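Local coordinates for iron uptake protein A2 (Synechocystis sp., PDB 2VOZ), which binds ferric iron in the periplasm and is probably the solute-binding component of an ABC transporter that imports Fe(3+), at residues 129-137 with 242-250; 151-162 with 211-221. All coordinates share one frame; numbering follows the deposited sequence.

Both contacts belong to the same mixed sheet, and their centres lie about 12 Å apart. Strands 129-136 and 219-221 are neighbours in it, joined by probable backbone hydrogen bonds between Tyr134 and Ala220 and between Ser136 and Asp218, so interaction 1 adds an antiparallel strand on one side of this pair and interaction 2 a parallel one on the other. Along the chain, interaction 2 is nested within the loop closed by interaction 1. Interaction 2 is the more buried, mostly aliphatic around Leu161 and Val219, with its ion pair near the start of the strands. Interaction 1 is only partly buried and mixes aromatic side chains with a serine-arginine-sulfate cluster at its outer edge.

Interaction 1 (129-137 with 242-250); sequences RARVLYYSR and VEKVSLFFP. With SO4 (sulfate ion), chain E.
The carbonyl of Lys244, closing helix 236-244, takes the backbone N-H of Arg137 (N to O 2.9 Å), and from there strand 245-248 pairs antiparallel with strand 124-136 in the mixed sheet of this solute-binding protein. Val245 follows, its CG1 against CB of Tyr134. Ser246 exchanges two backbone hydrogen bonds with Tyr135. CG of Tyr135 stands between its backbone N and carbonyl carbon (chi1 67°), which brings one ring face over CB of Ser246, a CH-pi contact at 4.0 Å from CB to the ring centroid. Beyond it, Arg137 bends at chi3 (57°) and brings NH1 to OG of Ser246 at 2.9 Å, with the hydroxyl at the edge of the guanidinium and in its plane. That OG donates in turn to O2 of a sulfate, probably from the crystallisation liquor. The N-H of Leu247 meets sulfate O1 almost head-on (N to O1 2.8 Å, 176° at the hydrogen). On the opposite face of the sheet from Ser246, Leu247 sets CB against CE2 of Tyr134 and CG against CG2 of Val132. Phe248 pairs with Leu133, its N 2.7 Å from Leu133 O, and their side chains lie alongside each other. Phe249 brings CD1 to CG1 of Val132 (3.6 Å), and Pro250 rests on CG of Leu133. Arg131, salt-bridged to Asp205, lies about 3 Å, side chain to side chain, from Tyr169, an iron-binding residue. Strand 219-223 flanks the other edge of 129-136, and Ile209 and Ile212 of helix 205-213 pack on Tyr134.

Interaction 2 (151-162 with 211-221); sequences LADPQWRGKILV and AIAAGIGDVAI
Ile160 with Val219 and Leu161 with Ala220 form a short parallel pairing that adds 160-161 to the mixed sheet beside 219-223, on the side away from strand 124-136; these are the two strands of a beta-alpha-beta crossover. Leu161 N donates to Val219 O (2.8 Å), and Leu161 O accepts from Ile221 N almost along the C=O axis. One step earlier, Lys159 O takes two N-H groups: Asp218 N on a lone pair in the carbonyl plane (2.8 Å), and Val219 N, longer and tilted from that plane. On the Leu161 face, CD1 of this leucine sits 3.6 Å from CB of Ala211 and equally close to CA of Gly217, where a side chain would collide with it. Helix 205-213 ends in a Schellman motif at Gly215, and the chain then leads through Gly217 into strand 219-223. On the other face, CG2 of Val219 meets CZ3 of Trp156 (3.6 Å), while CG1, anti to the backbone N (chi1 179°), turns to CD2 of Leu151. The extended Lys159 chain crosses Asp218, CE 3.3 Å from OD2; the salt bridge from NZ is long, and a water spans it. With an alanine here, the water and OD2 would probably lose the lysine ammonium, while Arg139 would still hold OD1. Glu69 and Gln72 of a neighbouring subunit pack on Ala211 and Ile216, and Leu193 of helix 183-195 covers Leu151 and Ile160.

Interaction 1 (129-137 with 242-250)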
loop_
_atom_site.group_PDB
_atom_site.type_symbol
_atom_site.label_atom_id
_atom_site.label_comp_id
_atom_site.label_asym_id
_atom_site.label_seq_id
_atom_site.Cartn_x
_atom_site.Cartn_y
_atom_site.Cartn_z
ATOM N N ARG B 129 -18.785 -16.189 -8.187
ATOM C CA ARG B 129 -18.840 -15.166 -9.222
ATOM C C ARG B 129 -19.640 -15.788 -10.358
ATOM O O ARG B 129 -19.787 -17.018 -10.417
ATOM C CB ARG B 129 -17.421 -14.787 -9.741
ATOM C CG ARG B 129 -16.567 -15.967 -10.291
ATOM C CD ARG B 129 -15.683 -16.700 -9.232
ATOM N NE ARG B 129 -14.786 -15.763 -8.560
ATOM C CZ ARG B 129 -13.649 -15.289 -9.106
ATOM N NH1 ARG B 129 -13.261 -15.706 -10.306
ATOM N NH2 ARG B 129 -12.926 -14.384 -8.466
ATOM N N ALA B 130 -20.177 -14.955 -11.222
ATOM C CA ALA B 130 -20.938 -15.451 -12.381
ATOM C C ALA B 130 -20.185 -15.060 -13.626
ATOM O O ALA B 130 -19.611 -13.968 -13.662
ATOM C CB ALA B 130 -22.356 -14.792 -12.392
ATOM N N ARG B 131 -20.170 -15.927 -14.639
ATOM C CA ARG B 131 -19.540 -15.585 -15.904
ATOM C C ARG B 131 -20.716 -15.139 -16.792
ATOM O O ARG B 131 -21.572 -15.934 -17.175
ATOM C CB ARG B 131 -18.726 -16.761 -16.497
ATOM C CG ARG B 131 -17.792 -16.290 -17.652
ATOM C CD ARG B 131 -16.532 -17.136 -17.658
ATOM N NE ARG B 131 -15.534 -16.651 -18.606
ATOM C CZ ARG B 131 -14.745 -15.585 -18.405
ATOM N NH1 ARG B 131 -14.840 -14.866 -17.289
ATOM N NH2 ARG B 131 -13.844 -15.240 -19.325
ATOM N N VAL B 132 -20.776 -13.840 -17.045
ATOM C CA VAL B 132 -21.963 -13.251 -17.629
ATOM C C VAL B 132 -21.669 -12.712 -19.024
ATOM O O VAL B 132 -20.554 -12.826 -19.521
ATOM C CB VAL B 132 -22.508 -12.107 -16.742
ATOM C CG1 VAL B 132 -23.009 -12.648 -15.383
ATOM C CG2 VAL B 132 -21.465 -10.953 -16.555
ATOM N N LEU B 133 -22.686 -12.112 -19.641
ATOM C CA LEU B 133 -22.491 -11.442 -20.910
ATOM C C LEU B 133 -22.520 -9.951 -20.699
ATOM O O LEU B 133 -23.231 -9.443 -19.794
ATOM C CB LEU B 133 -23.603 -11.809 -21.877
ATOM C CG LEU B 133 -23.853 -13.302 -22.095
ATOM C CD1 LEU B 133 -24.820 -13.554 -23.274
ATOM C CD2 LEU B 133 -22.548 -14.029 -22.339
ATOM N N TYR B 134 -21.725 -9.266 -21.509
ATOM C CA TYR B 134 -21.722 -7.812 -21.567
ATOM C C TYR B 134 -22.095 -7.427 -22.980
ATOM O O TYR B 134 -21.716 -8.099 -23.943
ATOM C CB TYR B 134 -20.346 -7.259 -21.200
ATOM C CG TYR B 134 -20.074 -7.521 -19.744
ATOM C CD1 TYR B 134 -19.285 -8.590 -19.345
ATOM C CD2 TYR B 134 -20.693 -6.757 -18.766
ATOM C CE1 TYR B 134 -19.038 -8.851 -17.992
ATOM C CE2 TYR B 134 -20.467 -7.004 -17.418
ATOM C CZ TYR B 134 -19.642 -8.057 -17.042
ATOM O OH TYR B 134 -19.430 -8.273 -15.701
ATOM N N TYR B 135 -22.838 -6.345 -23.126
ATOM C CA TYR B 135 -23.267 -5.978 -24.485
ATOM C C TYR B 135 -23.294 -4.488 -24.684
ATOM O O TYR B 135 -23.523 -3.721 -23.740
ATOM C CB TYR B 135 -24.637 -6.593 -24.827
ATOM C CG TYR B 135 -25.799 -6.029 -24.012
ATOM C CD1 TYR B 135 -26.189 -6.636 -22.798
ATOM C CD2 TYR B 135 -26.490 -4.864 -24.455
ATOM C CE1 TYR B 135 -27.260 -6.140 -22.036
ATOM C CE2 TYR B 135 -27.575 -4.382 -23.713
ATOM C CZ TYR B 135 -27.934 -5.004 -22.510
ATOM O OH TYR B 135 -28.972 -4.467 -21.758
ATOM N N SER B 136 -23.072 -4.093 -25.934
ATOM C CA SER B 136 -23.125 -2.702 -26.342
ATOM C C SER B 136 -24.566 -2.202 -26.229
ATOM O O SER B 136 -25.451 -2.706 -26.904
ATOM C CB SER B 136 -22.708 -2.600 -27.825
ATOM O OG SER B 136 -22.881 -1.277 -28.307
ATOM N N ARG B 137 -24.776 -1.175 -25.434
ATOM C CA ARG B 137 -26.123 -0.619 -25.253
ATOM C C ARG B 137 -26.641 -0.056 -26.583
ATOM O O ARG B 137 -27.813 -0.223 -26.901
ATOM C CB ARG B 137 -26.089 0.446 -24.186
ATOM C CG ARG B 137 -25.916 -0.163 -22.831
ATOM C CD ARG B 137 -25.907 0.864 -21.682
ATOM N NE ARG B 137 -27.114 1.686 -21.656
ATOM C CZ ARG B 137 -28.311 1.291 -21.216
ATOM N NH1 ARG B 137 -28.509 0.044 -20.777
ATOM N NH2 ARG B 137 -29.334 2.154 -21.235
ATOM N N VAL B 242 -19.243 1.958 -18.388
ATOM C CA VAL B 242 -20.493 1.441 -17.810
ATOM C C VAL B 242 -21.703 2.147 -18.467
ATOM O O VAL B 242 -22.773 1.556 -18.546
ATOM C CB VAL B 242 -20.520 1.455 -16.281
ATOM C CG1 VAL B 242 -19.360 0.622 -15.730
ATOM C CG2 VAL B 242 -20.478 2.875 -15.744
ATOM N N GLU B 243 -21.495 3.334 -19.029
ATOM C CA GLU B 243 -22.577 4.007 -19.765
ATOM C C GLU B 243 -22.826 3.358 -21.085
ATOM O O GLU B 243 -23.916 3.464 -21.618
ATOM C CB GLU B 243 -22.259 5.485 -19.971
ATOM C CG GLU B 243 -22.719 6.276 -18.742
ATOM C CD GLU B 243 -21.888 7.511 -18.469
ATOM O OE1 GLU B 243 -21.129 7.950 -19.380
ATOM O OE2 GLU B 243 -21.993 8.035 -17.322
ATOM N N LYS B 244 -21.807 2.718 -21.630
ATOM C CA LYS B 244 -21.853 2.198 -22.998
ATOM C C LYS B 244 -22.137 0.710 -23.078
ATOM O O LYS B 244 -22.538 0.197 -24.123
ATOM C CB LYS B 244 -20.559 2.518 -23.732
ATOM C CG LYS B 244 -20.485 3.996 -24.116
ATOM C CD LYS B 244 -19.243 4.295 -24.932
ATOM C CE LYS B 244 -19.264 5.755 -25.388
ATOM N NZ LYS B 244 -20.309 5.904 -26.444
ATOM N N VAL B 245 -21.924 0.030 -21.964
ATOM C CA VAL B 245 -21.979 -1.446 -21.925
ATOM C C VAL B 245 -22.862 -1.853 -20.769
ATOM O O VAL B 245 -22.783 -1.231 -19.705
ATOM C CB VAL B 245 -20.539 -2.016 -21.719
ATOM C CG1 VAL B 245 -20.591 -3.547 -21.630
ATOM C CG2 VAL B 245 -19.588 -1.545 -22.843
ATOM N N SER B 246 -23.737 -2.861 -20.954
ATOM C CA SER B 246 -24.561 -3.366 -19.845
ATOM C C SER B 246 -24.247 -4.826 -19.554
ATOM O O SER B 246 -23.721 -5.537 -20.402
ATOM C CB SER B 246 -26.058 -3.210 -20.118
ATOM O OG SER B 246 -26.444 -1.822 -20.036
ATOM N N LEU B 247 -24.597 -5.251 -18.345
ATOM C CA LEU B 247 -24.384 -6.630 -17.896
ATOM C C LEU B 247 -25.689 -7.401 -18.154
ATOM O O LEU B 247 -26.771 -6.929 -17.819
ATOM C CB LEU B 247 -24.052 -6.621 -16.394
ATOM C CG LEU B 247 -23.778 -7.955 -15.686
ATOM C CD1 LEU B 247 -22.928 -7.650 -14.464
ATOM C CD2 LEU B 247 -25.054 -8.646 -15.237
ATOM N N PHE B 248 -25.580 -8.592 -18.731
ATOM C CA PHE B 248 -26.728 -9.459 -18.962
ATOM C C PHE B 248 -26.440 -10.830 -18.353
ATOM O O PHE B 248 -25.413 -11.439 -18.708
ATOM C CB PHE B 248 -26.948 -9.606 -20.482
ATOM C CG PHE B 248 -28.058 -10.558 -20.848
ATOM C CD1 PHE B 248 -29.403 -10.104 -20.872
ATOM C CD2 PHE B 248 -27.778 -11.883 -21.176
ATOM C CE1 PHE B 248 -30.446 -10.997 -21.215
ATOM C CE2 PHE B 248 -28.815 -12.792 -21.505
ATOM C CZ PHE B 248 -30.143 -12.342 -21.531
ATOM N N PHE B 249 -27.331 -11.309 -17.481
ATOM C CA PHE B 249 -27.233 -12.661 -16.956
ATOM C C PHE B 249 -27.803 -13.659 -17.960
ATOM O O PHE B 249 -29.013 -13.639 -18.224
ATOM C CB PHE B 249 -27.971 -12.838 -15.621
ATOM C CG PHE B 249 -27.321 -12.151 -14.448
ATOM C CD1 PHE B 249 -26.204 -12.701 -13.814
ATOM C CD2 PHE B 249 -27.855 -10.961 -13.948
ATOM C CE1 PHE B 249 -25.608 -12.063 -12.719
ATOM C CE2 PHE B 249 -27.265 -10.328 -12.856
ATOM C CZ PHE B 249 -26.129 -10.871 -12.251
ATOM N N PRO B 250 -26.945 -14.526 -18.513
ATOM C CA PRO B 250 -27.437 -15.543 -19.424
ATOM C C PRO B 250 -28.029 -16.783 -18.747
ATOM O O PRO B 250 -27.772 -17.061 -17.570
ATOM C CB PRO B 250 -26.172 -15.956 -20.170
ATOM C CG PRO B 250 -25.133 -15.874 -19.078
ATOM C CD PRO B 250 -25.476 -14.596 -18.381
HETATM S S SO4 E . -26.767 -2.498 -16.165
HETATM O O1 SO4 E . -25.678 -3.403 -16.542
HETATM O O2 SO4 E . -27.001 -1.447 -17.192
HETATM O O3 SO4 E . -28.021 -3.254 -15.980
HETATM O O4 SO4 E . -26.441 -1.835 -14.891
HETATM O O HOH W 1 -21.055 0.168 -26.921
#

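Interaction 2 (151-162 with 211-221)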
loop_
_atom_site.group_PDB
_atom_site.type_symbol
_atom_site.label_atom_id
_atom_site.label_comp_id
_atom_site.label_asym_id
_atom_site.label_seq_id
_atom_site.Cartn_x
_atom_site.Cartn_y
_atom_site.Cartn_z
ATOM N N LEU B 151 -24.865 -17.844 -28.529
ATOM C CA LEU B 151 -23.812 -17.006 -29.107
ATOM C C LEU B 151 -23.059 -17.677 -30.270
ATOM O O LEU B 151 -22.234 -17.031 -30.932
ATOM C CB LEU B 151 -22.825 -16.545 -28.041
ATOM C CG LEU B 151 -23.405 -15.623 -26.962
ATOM C CD1 LEU B 151 -22.313 -15.247 -25.972
ATOM C CD2 LEU B 151 -24.079 -14.343 -27.486
ATOM N N ALA B 152 -23.373 -18.946 -30.496
ATOM C CA ALA B 152 -22.848 -19.705 -31.638
ATOM C C ALA B 152 -23.694 -19.475 -32.901
ATOM O O ALA B 152 -23.288 -19.901 -34.001
ATOM C CB ALA B 152 -22.776 -21.213 -31.293
ATOM N N ASP B 153 -24.848 -18.813 -32.740
ATOM C CA ASP B 153 -25.747 -18.499 -33.874
ATOM C C ASP B 153 -24.998 -17.573 -34.856
ATOM O O ASP B 153 -24.238 -16.676 -34.456
ATOM C CB ASP B 153 -27.052 -17.805 -33.408
ATOM C CG ASP B 153 -27.982 -18.709 -32.616
ATOM O OD1 ASP B 153 -28.986 -18.163 -32.079
ATOM O OD2 ASP B 153 -27.752 -19.948 -32.542
ATOM N N PRO B 154 -25.208 -17.781 -36.168
ATOM C CA PRO B 154 -24.414 -17.016 -37.139
ATOM C C PRO B 154 -24.631 -15.504 -37.085
ATOM O O PRO B 154 -23.800 -14.767 -37.583
ATOM C CB PRO B 154 -24.863 -17.575 -38.491
ATOM C CG PRO B 154 -26.177 -18.214 -38.247
ATOM C CD PRO B 154 -26.140 -18.719 -36.819
ATOM N N GLN B 155 -25.738 -15.044 -36.479
ATOM C CA GLN B 155 -25.954 -13.596 -36.395
ATOM C C GLN B 155 -24.862 -12.854 -35.613
ATOM O O GLN B 155 -24.749 -11.630 -35.732
ATOM C CB GLN B 155 -27.296 -13.292 -35.749
ATOM C CG GLN B 155 -27.344 -13.636 -34.306
ATOM C CD GLN B 155 -28.759 -13.644 -33.822
ATOM O OE1 GLN B 155 -29.253 -12.639 -33.294
ATOM N NE2 GLN B 155 -29.457 -14.759 -34.063
ATOM N N TRP B 156 -24.080 -13.587 -34.803
ATOM C CA TRP B 156 -23.016 -12.948 -33.978
ATOM C C TRP B 156 -21.655 -12.909 -34.668
ATOM O O TRP B 156 -20.627 -12.578 -34.040
ATOM C CB TRP B 156 -22.911 -13.637 -32.605
ATOM C CG TRP B 156 -24.206 -13.577 -31.879
ATOM C CD1 TRP B 156 -25.081 -14.597 -31.648
ATOM C CD2 TRP B 156 -24.829 -12.386 -31.399
ATOM N NE1 TRP B 156 -26.201 -14.115 -30.986
ATOM C CE2 TRP B 156 -26.068 -12.760 -30.827
ATOM C CE3 TRP B 156 -24.438 -11.049 -31.357
ATOM C CZ2 TRP B 156 -26.932 -11.823 -30.225
ATOM C CZ3 TRP B 156 -25.299 -10.116 -30.773
ATOM C CH2 TRP B 156 -26.528 -10.513 -30.218
ATOM N N ARG B 157 -21.634 -13.230 -35.968
ATOM C CA ARG B 157 -20.380 -13.200 -36.706
ATOM C C ARG B 157 -19.664 -11.849 -36.559
ATOM O O ARG B 157 -20.292 -10.806 -36.736
ATOM C CB ARG B 157 -20.646 -13.528 -38.186
ATOM C CG ARG B 157 -19.444 -13.379 -39.065
ATOM C CD ARG B 157 -18.586 -14.582 -38.943
ATOM N NE ARG B 157 -17.897 -14.831 -40.208
ATOM N N GLY B 158 -18.370 -11.891 -36.205
ATOM C CA GLY B 158 -17.536 -10.691 -36.025
ATOM C C GLY B 158 -17.875 -9.879 -34.784
ATOM O O GLY B 158 -17.391 -8.761 -34.637
ATOM N N LYS B 159 -18.661 -10.444 -33.865
ATOM C CA LYS B 159 -19.142 -9.645 -32.732
ATOM C C LYS B 159 -18.679 -10.074 -31.326
ATOM O O LYS B 159 -18.819 -9.295 -30.376
ATOM C CB LYS B 159 -20.664 -9.546 -32.791
ATOM C CG LYS B 159 -21.147 -8.624 -33.909
ATOM C CD LYS B 159 -22.665 -8.574 -33.981
ATOM C CE LYS B 159 -23.072 -7.550 -35.030
ATOM N NZ LYS B 159 -24.549 -7.348 -35.125
ATOM N N ILE B 160 -18.179 -11.296 -31.190
ATOM C CA ILE B 160 -17.908 -11.861 -29.862
ATOM C C ILE B 160 -16.511 -11.576 -29.349
ATOM O O ILE B 160 -15.495 -11.783 -30.048
ATOM C CB ILE B 160 -18.170 -13.382 -29.863
ATOM C CG1 ILE B 160 -19.626 -13.693 -30.326
ATOM C CG2 ILE B 160 -17.844 -13.995 -28.477
ATOM C CD1 ILE B 160 -20.781 -13.114 -29.464
ATOM N N LEU B 161 -16.431 -11.101 -28.102
ATOM C CA LEU B 161 -15.152 -10.850 -27.448
ATOM C C LEU B 161 -14.942 -11.732 -26.225
ATOM O O LEU B 161 -15.778 -11.753 -25.346
ATOM C CB LEU B 161 -15.109 -9.418 -26.962
ATOM C CG LEU B 161 -15.097 -8.424 -28.115
ATOM C CD1 LEU B 161 -15.650 -7.107 -27.569
ATOM C CD2 LEU B 161 -13.674 -8.245 -28.668
ATOM N N VAL B 162 -13.836 -12.477 -26.203
ATOM C CA VAL B 162 -13.481 -13.271 -25.026
ATOM C C VAL B 162 -11.971 -13.386 -24.928
ATOM O O VAL B 162 -11.281 -13.303 -25.960
ATOM C CB VAL B 162 -14.167 -14.660 -25.060
ATOM C CG1 VAL B 162 -13.619 -15.507 -26.219
ATOM C CG2 VAL B 162 -14.019 -15.378 -23.706
ATOM N N ALA B 211 -13.444 -3.360 -24.791
ATOM C CA ALA B 211 -13.402 -3.521 -26.263
ATOM C C ALA B 211 -14.792 -3.251 -26.856
ATOM O O ALA B 211 -14.895 -2.746 -27.975
ATOM C CB ALA B 211 -12.885 -4.918 -26.647
ATOM N N ILE B 212 -15.849 -3.541 -26.093
ATOM C CA ILE B 212 -17.216 -3.236 -26.561
ATOM C C ILE B 212 -17.332 -1.732 -26.635
ATOM O O ILE B 212 -17.820 -1.204 -27.633
ATOM C CB ILE B 212 -18.277 -3.794 -25.621
ATOM C CG1 ILE B 212 -18.164 -5.330 -25.569
ATOM C CG2 ILE B 212 -19.709 -3.395 -26.104
ATOM C CD1 ILE B 212 -19.144 -5.964 -24.519
ATOM N N ALA B 213 -16.906 -1.049 -25.565
ATOM C CA ALA B 213 -17.002 0.429 -25.536
ATOM C C ALA B 213 -16.252 1.081 -26.679
ATOM O O ALA B 213 -16.730 2.103 -27.221
ATOM C CB ALA B 213 -16.534 0.998 -24.173
ATOM N N ALA B 214 -15.099 0.493 -27.055
ATOM C CA ALA B 214 -14.241 0.976 -28.131
ATOM C C ALA B 214 -14.743 0.610 -29.532
ATOM O O ALA B 214 -14.119 0.995 -30.517
ATOM C CB ALA B 214 -12.836 0.457 -27.936
ATOM N N GLY B 215 -15.841 -0.142 -29.618
ATOM C CA GLY B 215 -16.430 -0.552 -30.908
ATOM C C GLY B 215 -15.801 -1.771 -31.572
ATOM O O GLY B 215 -16.176 -2.125 -32.717
ATOM N N ILE B 216 -14.879 -2.431 -30.874
ATOM C CA ILE B 216 -14.180 -3.627 -31.409
ATOM C C ILE B 216 -15.107 -4.828 -31.583
ATOM O O ILE B 216 -14.981 -5.583 -32.558
ATOM C CB ILE B 216 -12.917 -3.969 -30.555
ATOM C CG1 ILE B 216 -11.969 -2.762 -30.590
ATOM C CG2 ILE B 216 -12.174 -5.187 -31.117
ATOM C CD1 ILE B 216 -11.007 -2.688 -29.410
ATOM N N GLY B 217 -16.057 -4.997 -30.666
ATOM C CA GLY B 217 -17.044 -6.099 -30.783
ATOM C C GLY B 217 -18.281 -5.661 -30.037
ATOM O O GLY B 217 -18.303 -4.541 -29.512
ATOM N N ASP B 218 -19.301 -6.525 -29.931
ATOM C CA ASP B 218 -20.585 -6.098 -29.384
ATOM C C ASP B 218 -21.045 -6.878 -28.156
ATOM O O ASP B 218 -21.890 -6.402 -27.402
ATOM C CB ASP B 218 -21.685 -6.238 -30.445
ATOM C CG ASP B 218 -21.525 -5.283 -31.613
ATOM O OD1 ASP B 218 -20.609 -4.422 -31.635
ATOM O OD2 ASP B 218 -22.354 -5.424 -32.544
ATOM N N VAL B 219 -20.520 -8.093 -27.994
ATOM C CA VAL B 219 -20.914 -8.988 -26.869
ATOM C C VAL B 219 -19.655 -9.640 -26.322
ATOM O O VAL B 219 -18.858 -10.174 -27.084
ATOM C CB VAL B 219 -21.919 -10.106 -27.279
ATOM C CG1 VAL B 219 -22.248 -10.985 -26.073
ATOM C CG2 VAL B 219 -23.193 -9.483 -27.888
ATOM N N ALA B 220 -19.447 -9.526 -25.011
ATOM C CA ALA B 220 -18.262 -10.125 -24.383
ATOM C C ALA B 220 -18.719 -11.116 -23.349
ATOM O O ALA B 220 -19.845 -11.001 -22.814
ATOM C CB ALA B 220 -17.394 -9.082 -23.717
ATOM N N ILE B 221 -17.839 -12.089 -23.065
ATOM C CA ILE B 221 -18.052 -13.013 -21.954
ATOM C C ILE B 221 -17.005 -12.667 -20.908
ATOM O O ILE B 221 -15.813 -12.605 -21.238
ATOM C CB ILE B 221 -17.851 -14.470 -22.411
ATOM C CG1 ILE B 221 -18.863 -14.807 -23.535
ATOM C CG2 ILE B 221 -18.054 -15.442 -21.222
ATOM C CD1 ILE B 221 -18.687 -16.223 -24.136
HETATM O O HOH W 2 -24.937 -6.241 -32.587
#